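Side-chain contacts in phosphoribosylaminoimidazole-succinocarboxamide synthase (Pyrococcus horikoshii, PDB 3U55), which catalyses the ATP-dependent joining of L-aspartate to a carboxylated aminoimidazole ribonucleotide, giving SAICAR in de novo purine biosynthesis: residues F27-T32 with K39-G44; K45-A50 with E226-I231; T196-D201 with S207-V212. One frame throughout, in Å; residues are numbered along the deposited sequence.

Contact 1. Residues F27-T32 with K39-G44; sequences FKDDAT and KARFKG
A31 and A40 form the hydrogen-bonded pair of a short antiparallel beta hairpin, with A31 N to A40 O at 2.7 Å and A40 N to A31 O at 3.1 Å. The tight side is the one carrying these two alanines. There the methyl of A31 abuts the rim of the F42 ring, in the ring plane, its CB 3.8 Å from F42 CE2. Beyond the alanine pair, F42 N gives an almost straight bond to D29 O (175°). D29 closes the end of the hairpin: its CG lies beside the backbone N (chi1 -73°), which sets OD1 3.2 Å from G44 N, the donor standing above the carboxylate plane, while OD2 accepts from G46 N at the start of the next helix. The opposite face, with D30, T32, K39 and R41, is looser and nearer solvent. D30 and R41 run side by side in a salt bridge, OD2 to NE 3.3 Å, a weak hydrogen bond with the two planes 75° apart. Strand 38-41 leads through G44, the N-cap, into helix 45-62, and F213 of helix 211-214 and L220 and I221 of helix 220-232 pack against the alanine and F42 side.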
ATOM      1  N   PHE A  27      27.517  -7.501  12.447  1.00 23.80           N
ATOM      2  CA  PHE A  27      26.427  -8.469  12.564  1.00 22.66           C
ATOM      3  C   PHE A  27      26.492  -9.175  13.918  1.00 23.33           C
ATOM      4  O   PHE A  27      27.544  -9.679  14.309  1.00 22.10           O
ATOM      5  CB  PHE A  27      26.507  -9.499  11.437  1.00 22.15           C
ATOM      6  CG  PHE A  27      26.238  -8.937  10.058  1.00 24.19           C
ATOM      7  CD1 PHE A  27      25.063  -9.252   9.388  1.00 25.26           C
ATOM      8  CD2 PHE A  27      27.167  -8.118   9.425  1.00 26.17           C
ATOM      9  CE1 PHE A  27      24.810  -8.753   8.110  1.00 23.37           C
ATOM     10  CE2 PHE A  27      26.924  -7.610   8.149  1.00 27.22           C
ATOM     11  CZ  PHE A  27      25.745  -7.930   7.489  1.00 25.94           C
ATOM     12  N   LYS A  28      25.364  -9.216  14.620  1.00 23.42           N
ATOM     13  CA  LYS A  28      25.297  -9.806  15.956  1.00 25.35           C
ATOM     14  C   LYS A  28      24.548 -11.137  15.943  1.00 26.09           C
ATOM     15  O   LYS A  28      23.921 -11.493  14.944  1.00 25.75           O
ATOM     16  CB  LYS A  28      24.627  -8.832  16.934  1.00 26.34           C
ATOM     17  CG  LYS A  28      25.404  -7.545  17.170  1.00 26.61           C
ATOM     18  CD  LYS A  28      24.580  -6.551  17.975  1.00 35.16           C
ATOM     19  N   ASP A  29      24.620 -11.868  17.052  1.00 26.62           N
ATOM     20  CA  ASP A  29      23.957 -13.169  17.166  1.00 27.86           C
ATOM     21  C   ASP A  29      22.491 -13.064  17.592  1.00 26.46           C
ATOM     22  O   ASP A  29      21.777 -14.071  17.620  1.00 26.23           O
ATOM     23  CB  ASP A  29      24.736 -14.093  18.112  1.00 28.55           C
ATOM     24  CG  ASP A  29      26.031 -14.606  17.496  1.00 30.65           C
ATOM     25  OD1 ASP A  29      26.799 -15.288  18.212  1.00 30.26           O
ATOM     26  OD2 ASP A  29      26.288 -14.334  16.299  1.00 29.49           O
ATOM     27  N   ASP A  30      22.052 -11.846  17.907  1.00 26.37           N
ATOM     28  CA  ASP A  30      20.673 -11.579  18.333  1.00 28.20           C
ATOM     29  C   ASP A  30      19.667 -11.780  17.207  1.00 28.40           C
ATOM     30  O   ASP A  30      19.916 -11.396  16.060  1.00 27.47           O
ATOM     31  CB  ASP A  30      20.533 -10.151  18.869  1.00 28.39           C
ATOM     32  CG  ASP A  30      21.407  -9.886  20.081  1.00 33.92           C
ATOM     33  OD1 ASP A  30      22.013  -8.798  20.140  1.00 40.25           O
ATOM     34  OD2 ASP A  30      21.483 -10.757  20.976  1.00 38.18           O
ATOM     35  N   ALA A  31      18.527 -12.373  17.554  1.00 27.97           N
ATOM     36  CA  ALA A  31      17.412 -12.517  16.629  1.00 28.51           C
ATOM     37  C   ALA A  31      16.131 -11.977  17.248  1.00 28.19           C
ATOM     38  O   ALA A  31      15.836 -12.235  18.420  1.00 28.24           O
ATOM     39  CB  ALA A  31      17.241 -13.978  16.215  1.00 28.84           C
ATOM     40  N   THR A  32      15.382 -11.209  16.456  1.00 28.44           N
ATOM     41  CA  THR A  32      14.095 -10.663  16.890  0.50 28.52           C
ATOM     42  C   THR A  32      13.021 -11.001  15.872  1.00 29.39           C
ATOM     43  O   THR A  32      13.291 -11.075  14.677  1.00 28.62           O
ATOM     44  CB  THR A  32      14.120  -9.122  17.075  0.50 29.17           C
ATOM     45  OG1 THR A  32      14.636  -8.495  15.894  0.50 26.73           O
ATOM     46  CG2 THR A  32      14.961  -8.721  18.282  0.50 29.60           C
ATOM     47  N   LYS A  39      12.421 -13.058  21.063  1.00 28.93           N
ATOM     48  CA  LYS A  39      13.861 -12.802  21.096  1.00 28.82           C
ATOM     49  C   LYS A  39      14.646 -14.055  21.452  1.00 28.36           C
ATOM     50  O   LYS A  39      14.205 -14.868  22.269  1.00 29.53           O
ATOM     51  CB  LYS A  39      14.201 -11.701  22.110  1.00 29.39           C
ATOM     52  CG  LYS A  39      13.764 -10.300  21.725  1.00 33.12           C
ATOM     53  CD  LYS A  39      14.230  -9.290  22.765  1.00 36.45           C
ATOM     54  CE  LYS A  39      13.648  -7.909  22.497  1.00 41.94           C
ATOM     55  NZ  LYS A  39      13.960  -6.954  23.593  1.00 41.84           N
ATOM     56  N   ALA A  40      15.813 -14.197  20.830  1.00 26.70           N
ATOM     57  CA  ALA A  40      16.761 -15.268  21.139  1.00 27.98           C
ATOM     58  C   ALA A  40      18.140 -14.923  20.579  1.00 27.31           C
ATOM     59  O   ALA A  40      18.267 -14.047  19.718  1.00 29.13           O
ATOM     60  CB  ALA A  40      16.276 -16.604  20.582  1.00 27.50           C
ATOM     61  N   ARG A  41      19.165 -15.607  21.077  1.00 27.78           N
ATOM     62  CA  ARG A  41      20.526 -15.458  20.568  1.00 27.87           C
ATOM     63  C   ARG A  41      21.005 -16.773  19.972  1.00 28.08           C
ATOM     64  O   ARG A  41      20.892 -17.827  20.605  1.00 27.36           O
ATOM     65  CB  ARG A  41      21.480 -15.025  21.682  1.00 29.27           C
ATOM     66  CG  ARG A  41      21.165 -13.671  22.307  1.00 33.20           C
ATOM     67  CD  ARG A  41      22.232 -13.259  23.323  1.00 37.94           C
ATOM     68  NE  ARG A  41      23.468 -12.812  22.680  1.00 42.07           N
ATOM     69  CZ  ARG A  41      24.547 -13.569  22.490  1.00 42.85           C
ATOM     70  NH1 ARG A  41      24.568 -14.835  22.891  1.00 44.27           N
ATOM     71  NH2 ARG A  41      25.613 -13.056  21.891  1.00 44.25           N
ATOM     72  N   PHE A  42      21.544 -16.707  18.758  1.00 26.25           N
ATOM     73  CA  PHE A  42      22.015 -17.902  18.064  1.00 26.30           C
ATOM     74  C   PHE A  42      23.500 -17.793  17.765  1.00 26.35           C
ATOM     75  O   PHE A  42      23.918 -16.974  16.939  1.00 23.12           O
ATOM     76  CB  PHE A  42      21.224 -18.121  16.771  1.00 26.00           C
ATOM     77  CG  PHE A  42      19.769 -18.408  16.994  1.00 25.87           C
ATOM     78  CD1 PHE A  42      19.339 -19.700  17.279  1.00 26.81           C
ATOM     79  CD2 PHE A  42      18.826 -17.389  16.911  1.00 25.30           C
ATOM     80  CE1 PHE A  42      17.989 -19.976  17.480  1.00 28.34           C
ATOM     81  CE2 PHE A  42      17.474 -17.651  17.116  1.00 28.03           C
ATOM     82  CZ  PHE A  42      17.054 -18.948  17.401  1.00 28.13           C
ATOM     83  N   LYS A  43      24.293 -18.621  18.446  1.00 26.42           N
ATOM     84  CA  LYS A  43      25.749 -18.549  18.357  1.00 27.22           C
ATOM     85  C   LYS A  43      26.236 -18.835  16.940  1.00 25.77           C
ATOM     86  O   LYS A  43      26.026 -19.929  16.405  1.00 24.52           O
ATOM     87  CB  LYS A  43      26.407 -19.507  19.361  1.00 28.93           C
ATOM     88  CG  LYS A  43      27.930 -19.573  19.293  1.00 33.34           C
ATOM     89  CD  LYS A  43      28.596 -18.282  19.753  1.00 37.79           C
ATOM     90  CE  LYS A  43      30.111 -18.388  19.630  1.00 40.20           C
ATOM     91  NZ  LYS A  43      30.807 -17.159  20.115  1.00 40.90           N
ATOM     92  N   GLY A  44      26.879 -17.836  16.346  1.00 25.16           N
ATOM     93  CA  GLY A  44      27.399 -17.943  14.988  1.00 24.06           C
ATOM     94  C   GLY A  44      26.527 -17.320  13.909  1.00 22.61           C
ATOM     95  O   GLY A  44      26.946 -17.239  12.752  1.00 22.48           O
TER

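Contact 2. Residues K45-A50 with E226-I231; sequences KGWLNA and EIYERI
W47 and Y228 both carry CG opposite the backbone N (chi1 -170° and 179°), and these torsions swing the indole and the phenol into the gap between helices 45-62 and 220-232. The indole arrives by its benzo edge: CZ3 sits over one face of the tyrosine ring, 3.8 Å from Y228 CE2, and CH2 lies 3.5 Å from Y228 OH, which is near the indole plane at its edge. With ring planes 51° apart and centroids separated by 5.4 Å, the pair is neither a stack nor a T-shaped contact. L48 supplies the second touch, its CD2 methyl lying 3.8 Å from Y228 CB, at the root of the side chain, so that the tyrosine meets leucine at its base and tryptophan at its hydroxyl end. No hydrogen bond joins the two segments, and the contact is small. Within 226-231, R230 grips E226 side-on, one turn back: NE bonds OE1 at 3.1 Å and NH2 takes the syn lone pair of OE2 at 2.8 Å, while R230 NH1 reaches D201 of strand 197-201. F238 meets the W47 ring, and Y224 also touches L48. Side chains alone span the two backbones, whose nearest CA atoms, those of L48 and Y228, are 7.1 Å apart: plain helix-helix packing in the interior of the SAICAR synthetase fold.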
ATOM      1  N   LYS A  45      25.319 -16.880  14.267  1.00 23.03           N
ATOM      2  CA  LYS A  45      24.412 -16.281  13.280  1.00 22.31           C
ATOM      3  C   LYS A  45      25.013 -15.021  12.650  1.00 22.13           C
ATOM      4  O   LYS A  45      24.923 -14.822  11.434  1.00 20.89           O
ATOM      5  CB  LYS A  45      23.041 -15.964  13.889  1.00 22.97           C
ATOM      6  CG  LYS A  45      22.061 -15.346  12.889  1.00 24.01           C
ATOM      7  CD  LYS A  45      20.672 -15.116  13.471  1.00 27.33           C
ATOM      8  CE  LYS A  45      20.577 -13.802  14.230  1.00 31.61           C
ATOM      9  NZ  LYS A  45      20.575 -12.592  13.346  1.00 27.01           N
ATOM     10  N   GLY A  46      25.623 -14.183  13.485  1.00 20.69           N
ATOM     11  CA  GLY A  46      26.294 -12.967  13.020  1.00 21.60           C
ATOM     12  C   GLY A  46      27.318 -13.246  11.938  1.00 22.44           C
ATOM     13  O   GLY A  46      27.325 -12.584  10.892  1.00 23.02           O
ATOM     14  N   TRP A  47      28.174 -14.237  12.184  1.00 21.41           N
ATOM     15  CA  TRP A  47      29.212 -14.626  11.233  1.00 21.53           C
ATOM     16  C   TRP A  47      28.616 -15.067   9.900  1.00 21.23           C
ATOM     17  O   TRP A  47      29.043 -14.603   8.843  1.00 20.22           O
ATOM     18  CB  TRP A  47      30.107 -15.724  11.817  1.00 23.53           C
ATOM     19  CG  TRP A  47      31.340 -15.999  11.001  1.00 24.90           C
ATOM     20  CD1 TRP A  47      32.568 -15.409  11.142  1.00 28.01           C
ATOM     21  CD2 TRP A  47      31.467 -16.936   9.926  1.00 27.74           C
ATOM     22  NE1 TRP A  47      33.450 -15.918  10.221  1.00 30.15           N
ATOM     23  CE2 TRP A  47      32.801 -16.855   9.458  1.00 30.60           C
ATOM     24  CE3 TRP A  47      30.584 -17.833   9.306  1.00 29.90           C
ATOM     25  CZ2 TRP A  47      33.272 -17.638   8.402  1.00 29.45           C
ATOM     26  CZ3 TRP A  47      31.055 -18.612   8.256  1.00 30.64           C
ATOM     27  CH2 TRP A  47      32.389 -18.509   7.817  1.00 30.86           C
ATOM     28  N   LEU A  48      27.618 -15.945   9.962  1.00 20.65           N
ATOM     29  CA  LEU A  48      26.938 -16.430   8.763  1.00 20.78           C
ATOM     30  C   LEU A  48      26.285 -15.308   7.960  1.00 19.98           C
ATOM     31  O   LEU A  48      26.484 -15.220   6.747  1.00 20.87           O
ATOM     32  CB  LEU A  48      25.916 -17.514   9.123  1.00 19.40           C
ATOM     33  CG  LEU A  48      26.549 -18.824   9.609  1.00 19.41           C
ATOM     34  CD1 LEU A  48      25.548 -19.645  10.424  1.00 17.89           C
ATOM     35  CD2 LEU A  48      27.129 -19.633   8.442  1.00 21.08           C
ATOM     36  N   ASN A  49      25.521 -14.451   8.630  1.00 20.29           N
ATOM     37  CA  ASN A  49      24.865 -13.328   7.951  1.00 19.37           C
ATOM     38  C   ASN A  49      25.860 -12.344   7.329  1.00 20.11           C
ATOM     39  O   ASN A  49      25.633 -11.850   6.217  1.00 20.28           O
ATOM     40  CB  ASN A  49      23.885 -12.608   8.885  1.00 19.36           C
ATOM     41  CG  ASN A  49      22.665 -13.456   9.223  1.00 17.52           C
ATOM     42  OD1 ASN A  49      22.411 -14.477   8.589  1.00 20.76           O
ATOM     43  ND2 ASN A  49      21.917 -13.039  10.236  1.00 23.46           N
ATOM     44  N   ALA A  50      26.963 -12.085   8.032  1.00 20.04           N
ATOM     45  CA  ALA A  50      28.032 -11.231   7.507  1.00 19.85           C
ATOM     46  C   ALA A  50      28.650 -11.831   6.241  1.00 20.33           C
ATOM     47  O   ALA A  50      28.763 -11.147   5.217  1.00 17.02           O
ATOM     48  CB  ALA A  50      29.101 -10.991   8.564  1.00 20.34           C
ATOM     49  N   GLU A 226      23.375 -24.578   6.289  1.00 28.97           N
ATOM     50  CA  GLU A 226      23.013 -25.317   5.081  1.00 30.20           C
ATOM     51  C   GLU A 226      23.036 -24.385   3.871  1.00 29.13           C
ATOM     52  O   GLU A 226      23.591 -24.733   2.829  1.00 29.36           O
ATOM     53  CB  GLU A 226      21.632 -25.962   5.244  1.00 31.66           C
ATOM     54  CG  GLU A 226      21.585 -27.448   4.892  1.00 38.10           C
ATOM     55  CD  GLU A 226      21.150 -27.715   3.464  1.00 42.99           C
ATOM     56  OE1 GLU A 226      22.006 -28.104   2.637  1.00 43.72           O
ATOM     57  OE2 GLU A 226      19.947 -27.544   3.172  1.00 45.41           O
ATOM     58  N   ILE A 227      22.443 -23.201   4.029  1.00 28.29           N
ATOM     59  CA  ILE A 227      22.507 -22.144   3.016  1.00 27.87           C
ATOM     60  C   ILE A 227      23.956 -21.807   2.680  1.00 27.20           C
ATOM     61  O   ILE A 227      24.339 -21.795   1.508  1.00 27.52           O
ATOM     62  CB  ILE A 227      21.751 -20.858   3.470  1.00 28.61           C
ATOM     63  CG1 ILE A 227      20.238 -21.084   3.457  1.00 30.49           C
ATOM     64  CG2 ILE A 227      22.125 -19.653   2.600  1.00 28.66           C
ATOM     65  CD1 ILE A 227      19.618 -21.243   2.055  1.00 33.62           C
ATOM     66  N   TYR A 228      24.758 -21.555   3.715  1.00 26.22           N
ATOM     67  CA  TYR A 228      26.157 -21.200   3.535  1.00 27.69           C
ATOM     68  C   TYR A 228      26.917 -22.298   2.785  1.00 27.66           C
ATOM     69  O   TYR A 228      27.688 -22.007   1.870  1.00 27.49           O
ATOM     70  CB  TYR A 228      26.824 -20.895   4.884  1.00 27.17           C
ATOM     71  CG  TYR A 228      28.296 -20.549   4.781  1.00 32.14           C
ATOM     72  CD1 TYR A 228      29.268 -21.552   4.774  1.00 35.67           C
ATOM     73  CD2 TYR A 228      28.721 -19.223   4.691  1.00 34.90           C
ATOM     74  CE1 TYR A 228      30.623 -21.247   4.671  1.00 38.37           C
ATOM     75  CE2 TYR A 228      30.082 -18.906   4.594  1.00 37.54           C
ATOM     76  CZ  TYR A 228      31.023 -19.925   4.588  1.00 36.73           C
ATOM     77  OH  TYR A 228      32.366 -19.634   4.493  1.00 38.40           O
ATOM     78  N   GLU A 229      26.692 -23.549   3.184  1.00 29.58           N
ATOM     79  CA  GLU A 229      27.364 -24.704   2.583  1.00 31.76           C
ATOM     80  C   GLU A 229      26.989 -24.892   1.121  1.00 32.15           C
ATOM     81  O   GLU A 229      27.851 -25.153   0.284  1.00 32.12           O
ATOM     82  CB  GLU A 229      27.057 -25.983   3.368  1.00 32.22           C
ATOM     83  CG  GLU A 229      27.771 -26.075   4.712  1.00 37.91           C
ATOM     84  CD  GLU A 229      27.315 -27.262   5.550  1.00 43.35           C
ATOM     85  OE1 GLU A 229      26.980 -28.319   4.970  1.00 48.09           O
ATOM     86  OE2 GLU A 229      27.296 -27.134   6.793  1.00 46.26           O
ATOM     87  N   ARG A 230      25.701 -24.755   0.820  1.00 33.43           N
ATOM     88  CA  ARG A 230      25.215 -24.870  -0.555  1.00 34.46           C
ATOM     89  C   ARG A 230      25.776 -23.791  -1.471  1.00 34.90           C
ATOM     90  O   ARG A 230      26.064 -24.058  -2.642  1.00 35.17           O
ATOM     91  CB  ARG A 230      23.695 -24.820  -0.592  1.00 34.14           C
ATOM     92  CG  ARG A 230      23.045 -26.099  -0.163  1.00 36.79           C
ATOM     93  CD  ARG A 230      21.710 -26.243  -0.823  1.00 38.12           C
ATOM     94  NE  ARG A 230      20.763 -26.888   0.069  1.00 39.60           N
ATOM     95  CZ  ARG A 230      19.530 -27.235  -0.272  1.00 40.93           C
ATOM     96  NH1 ARG A 230      19.084 -27.003  -1.502  1.00 42.61           N
ATOM     97  NH2 ARG A 230      18.746 -27.819   0.621  1.00 43.92           N
ATOM     98  N   ILE A 231      25.927 -22.584  -0.928  1.00 34.60           N
ATOM     99  CA  ILE A 231      26.443 -21.456  -1.695  0.60 34.63           C
ATOM    100  C   ILE A 231      27.960 -21.548  -1.879  1.00 35.76           C
ATOM    101  O   ILE A 231      28.463 -21.407  -2.998  1.00 35.48           O
ATOM    102  CB  ILE A 231      26.017 -20.098  -1.068  0.60 34.69           C
ATOM    103  CG1 ILE A 231      24.519 -19.866  -1.301  0.60 33.90           C
ATOM    104  CG2 ILE A 231      26.844 -18.943  -1.632  0.60 34.02           C
ATOM    105  CD1 ILE A 231      23.920 -18.730  -0.495  0.60 33.09           C
TER

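Contact 3. Residues T196-D201 with S207-V212; sequences TCRFWD and SLDKDV. With SO4 (sulfate ion), chain B; SO4 (sulfate ion), chain C.
R198 NE donates to D211 OD2 at 2.8 Å, a salt bridge on the syn side of the carboxylate and in the guanidinium plane. At the far end of the group, NH1 and NH2 hold O2 of a sulfate ion, probably from the crystallisation liquor, NH1 3.1 Å away, and NH1 also pairs with D173. Replacing R198 with a leucine would probably leave D211 without this charge partner, although R214 remains on its OD1, and would strip the sulfate of its guanidinium donors. D209 reaches back to the strand: its CG lies between the backbone N and the carbonyl carbon (chi1 55°), from where OD1 takes F199 N at 2.8 Å with its anti lone pair and OD2 accepts from D211 N. The latter is a capping bond at the entry to helix 211-214, set beside strand 197-201, an outer strand of the large antiparallel sheet. One water accepts from W200 NE1 and S207 OG, the serine oxygen being held also by K217, and donates to D209 OD1 and D211 OD2. L208 N to F199 O, 2.8 Å, joins the two backbones directly. L208 O lies at the rim of the F199 ring, 3.6 Å from F199 CD2, buried without a polar partner.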
ATOM      1  N   THR A 196      16.952 -11.583   6.063  1.00 12.72           N
ATOM      2  CA  THR A 196      16.204 -10.626   5.238  1.00 12.80           C
ATOM      3  C   THR A 196      15.576 -11.233   3.975  1.00 13.32           C
ATOM      4  O   THR A 196      14.897 -10.541   3.215  1.00 12.50           O
ATOM      5  CB  THR A 196      17.084  -9.425   4.844  1.00 14.15           C
ATOM      6  OG1 THR A 196      18.248  -9.887   4.148  1.00 13.33           O
ATOM      7  CG2 THR A 196      17.498  -8.634   6.086  1.00 14.79           C
ATOM      8  N   CYS A 197      15.802 -12.525   3.763  1.00 12.83           N
ATOM      9  CA  CYS A 197      15.279 -13.228   2.594  1.00 13.16           C
ATOM     10  C   CYS A 197      14.512 -14.452   3.059  1.00 14.27           C
ATOM     11  O   CYS A 197      14.815 -15.016   4.112  1.00 15.23           O
ATOM     12  CB  CYS A 197      16.414 -13.716   1.698  1.00 13.49           C
ATOM     13  SG  CYS A 197      17.599 -12.499   1.106  1.00 16.36           S
ATOM     14  N   ARG A 198      13.529 -14.867   2.269  1.00 13.03           N
ATOM     15  CA  ARG A 198      12.995 -16.218   2.406  1.00 12.71           C
ATOM     16  C   ARG A 198      13.631 -17.126   1.364  1.00 13.18           C
ATOM     17  O   ARG A 198      13.590 -16.842   0.160  1.00 13.46           O
ATOM     18  CB  ARG A 198      11.466 -16.242   2.338  1.00 13.04           C
ATOM     19  CG  ARG A 198      10.816 -15.779   3.624  1.00 16.73           C
ATOM     20  CD  ARG A 198       9.300 -15.896   3.579  1.00 13.51           C
ATOM     21  NE  ARG A 198       8.714 -15.465   4.851  1.00 17.47           N
ATOM     22  CZ  ARG A 198       8.351 -14.211   5.126  1.00 21.22           C
ATOM     23  NH1 ARG A 198       8.484 -13.255   4.216  1.00 20.74           N
ATOM     24  NH2 ARG A 198       7.836 -13.912   6.309  1.00 18.66           N
ATOM     25  N   PHE A 199      14.259 -18.195   1.855  1.00 13.87           N
ATOM     26  CA  PHE A 199      14.947 -19.192   1.036  1.00 15.49           C
ATOM     27  C   PHE A 199      14.307 -20.557   1.285  1.00 15.25           C
ATOM     28  O   PHE A 199      14.271 -21.010   2.423  1.00 15.41           O
ATOM     29  CB  PHE A 199      16.421 -19.323   1.455  1.00 15.53           C
ATOM     30  CG  PHE A 199      17.271 -18.087   1.253  1.00 14.85           C
ATOM     31  CD1 PHE A 199      17.240 -17.356   0.065  1.00 15.03           C
ATOM     32  CD2 PHE A 199      18.173 -17.708   2.244  1.00 14.87           C
ATOM     33  CE1 PHE A 199      18.072 -16.249  -0.113  1.00 13.55           C
ATOM     34  CE2 PHE A 199      19.009 -16.597   2.075  1.00 18.13           C
ATOM     35  CZ  PHE A 199      18.959 -15.868   0.897  1.00 15.35           C
ATOM     36  N   TRP A 200      13.812 -21.214   0.234  1.00 16.95           N
ATOM     37  CA  TRP A 200      13.257 -22.572   0.359  1.00 18.15           C
ATOM     38  C   TRP A 200      14.109 -23.569  -0.418  1.00 19.37           C
ATOM     39  O   TRP A 200      14.574 -23.269  -1.518  1.00 19.53           O
ATOM     40  CB  TRP A 200      11.823 -22.633  -0.178  1.00 17.23           C
ATOM     41  CG  TRP A 200      10.780 -21.931   0.644  1.00 16.43           C
ATOM     42  CD1 TRP A 200      10.965 -21.224   1.804  1.00 18.22           C
ATOM     43  CD2 TRP A 200       9.380 -21.835   0.339  1.00 16.96           C
ATOM     44  NE1 TRP A 200       9.771 -20.711   2.242  1.00 18.49           N
ATOM     45  CE2 TRP A 200       8.780 -21.071   1.366  1.00 18.85           C
ATOM     46  CE3 TRP A 200       8.577 -22.321  -0.701  1.00 20.56           C
ATOM     47  CZ2 TRP A 200       7.414 -20.780   1.383  1.00 18.23           C
ATOM     48  CZ3 TRP A 200       7.211 -22.036  -0.680  1.00 22.65           C
ATOM     49  CH2 TRP A 200       6.648 -21.272   0.354  1.00 22.39           C
ATOM     50  N   ASP A 201      14.306 -24.765   0.138  1.00 21.32           N
ATOM     51  CA  ASP A 201      14.965 -25.825  -0.625  1.00 22.08           C
ATOM     52  C   ASP A 201      14.118 -26.144  -1.859  1.00 21.10           C
ATOM     53  O   ASP A 201      12.902 -26.264  -1.754  1.00 20.84           O
ATOM     54  CB  ASP A 201      15.164 -27.085   0.219  1.00 22.34           C
ATOM     55  CG  ASP A 201      15.696 -28.249  -0.602  1.00 25.60           C
ATOM     56  OD1 ASP A 201      16.836 -28.160  -1.085  1.00 27.33           O
ATOM     57  OD2 ASP A 201      14.964 -29.237  -0.783  1.00 29.33           O
ATOM     58  N   SER A 207      11.941 -24.217   4.738  1.00 19.98           N
ATOM     59  CA  SER A 207      12.551 -22.915   5.008  1.00 20.09           C
ATOM     60  C   SER A 207      13.996 -23.058   5.442  1.00 20.57           C
ATOM     61  O   SER A 207      14.316 -23.866   6.318  1.00 19.15           O
ATOM     62  CB  SER A 207      11.764 -22.171   6.090  1.00 18.99           C
ATOM     63  OG  SER A 207      10.466 -21.816   5.639  1.00 20.41           O
ATOM     64  N   LEU A 208      14.865 -22.271   4.815  1.00 17.76           N
ATOM     65  CA  LEU A 208      16.261 -22.190   5.211  1.00 18.07           C
ATOM     66  C   LEU A 208      16.579 -20.719   5.484  1.00 17.62           C
ATOM     67  O   LEU A 208      17.445 -20.124   4.845  1.00 17.44           O
ATOM     68  CB  LEU A 208      17.155 -22.764   4.111  1.00 17.49           C
ATOM     69  CG  LEU A 208      17.027 -24.265   3.814  1.00 17.72           C
ATOM     70  CD1 LEU A 208      17.786 -24.639   2.547  1.00 20.16           C
ATOM     71  CD2 LEU A 208      17.511 -25.093   5.005  1.00 21.72           C
ATOM     72  N   ASP A 209      15.848 -20.154   6.445  1.00 17.17           N
ATOM     73  CA  ASP A 209      15.844 -18.720   6.714  1.00 17.26           C
ATOM     74  C   ASP A 209      15.271 -18.425   8.096  1.00 17.93           C
ATOM     75  O   ASP A 209      15.041 -19.339   8.896  1.00 16.12           O
ATOM     76  CB  ASP A 209      15.026 -17.984   5.640  1.00 17.62           C
ATOM     77  CG  ASP A 209      13.607 -18.532   5.502  1.00 18.36           C
ATOM     78  OD1 ASP A 209      13.115 -18.651   4.361  1.00 16.84           O
ATOM     79  OD2 ASP A 209      12.984 -18.852   6.534  1.00 20.07           O
ATOM     80  N   LYS A 210      15.026 -17.144   8.360  1.00 17.07           N
ATOM     81  CA  LYS A 210      14.504 -16.689   9.644  1.00 17.98           C
ATOM     82  C   LYS A 210      13.140 -17.290  10.047  1.00 16.57           C
ATOM     83  O   LYS A 210      12.792 -17.275  11.226  1.00 17.86           O
ATOM     84  CB  LYS A 210      14.445 -15.160   9.657  1.00 18.06           C
ATOM     85  CG  LYS A 210      14.393 -14.532  11.041  1.00 21.03           C
ATOM     86  CD  LYS A 210      14.284 -13.024  10.905  1.00 27.01           C
ATOM     87  CE  LYS A 210      14.183 -12.355  12.243  1.00 29.93           C
ATOM     88  NZ  LYS A 210      14.020 -10.873  12.116  1.00 24.72           N
ATOM     89  N   ASP A 211      12.379 -17.815   9.086  1.00 18.40           N
ATOM     90  CA  ASP A 211      11.085 -18.459   9.393  1.00 18.32           C
ATOM     91  C   ASP A 211      11.244 -19.696  10.290  1.00 19.48           C
ATOM     92  O   ASP A 211      10.306 -20.093  10.986  1.00 20.37           O
ATOM     93  CB  ASP A 211      10.314 -18.825   8.119  1.00 18.78           C
ATOM     94  CG  ASP A 211       9.514 -17.653   7.546  1.00 18.67           C
ATOM     95  OD1 ASP A 211       9.292 -16.645   8.252  1.00 21.24           O
ATOM     96  OD2 ASP A 211       9.080 -17.758   6.383  1.00 18.81           O
ATOM     97  N   VAL A 212      12.434 -20.291  10.265  1.00 19.84           N
ATOM     98  CA  VAL A 212      12.783 -21.407  11.148  1.00 20.84           C
ATOM     99  C   VAL A 212      12.744 -20.947  12.611  1.00 22.19           C
ATOM    100  O   VAL A 212      12.310 -21.693  13.488  1.00 23.24           O
ATOM    101  CB  VAL A 212      14.164 -21.999  10.764  1.00 21.84           C
ATOM    102  CG1 VAL A 212      14.694 -22.958  11.835  1.00 22.53           C
ATOM    103  CG2 VAL A 212      14.063 -22.714   9.425  1.00 22.07           C
TER
HETATM  104  S   SO4 B 500       6.752 -10.207   5.592  1.00 33.25           S
HETATM  105  O1  SO4 B 500       6.159 -11.108   4.619  1.00 32.86           O
HETATM  106  O2  SO4 B 500       8.093 -10.654   5.949  1.00 37.15           O
HETATM  107  O3  SO4 B 500       6.790  -8.868   5.003  1.00 40.14           O
HETATM  108  O4  SO4 B 500       5.938 -10.194   6.801  1.00 36.12           O
HETATM  109  S   SO4 C 501      10.129  -9.818  11.832  1.00 59.24           S
HETATM  110  O1  SO4 C 501      11.269 -10.726  11.798  1.00 62.24           O
HETATM  111  O2  SO4 C 501      10.375  -8.785  12.833  1.00 61.21           O
HETATM  112  O3  SO4 C 501       9.973  -9.205  10.515  1.00 59.71           O
HETATM  113  O4  SO4 C 501       8.923 -10.566  12.186  1.00 57.48           O
HETATM  114  O   HOH W   1      10.521 -19.306   4.581  1.00 17.64           O

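How the contacts relate
Following the chain, contact 1 comes first, closing the short hairpin loop between strands 30-33 and 38-41. Helix 45-62 then begins at once, and its first turn opens contact 2, a long loop of 175 residues that is shut only when helix 220-232 packs back against it. Contact 3 is nested inside that loop, a local closure between strand 197-201 and the entry to helix 211-214; contact 1 stands in series with both. A hydrogen bond at the start of helix 45-62 links contacts 1 and 2, T32 O with K210 NZ links 1 and 3, and I227 of helix 220-232, packing on F199 and L208, joins 2 and 3. Together they tie hairpin, helices and large sheet.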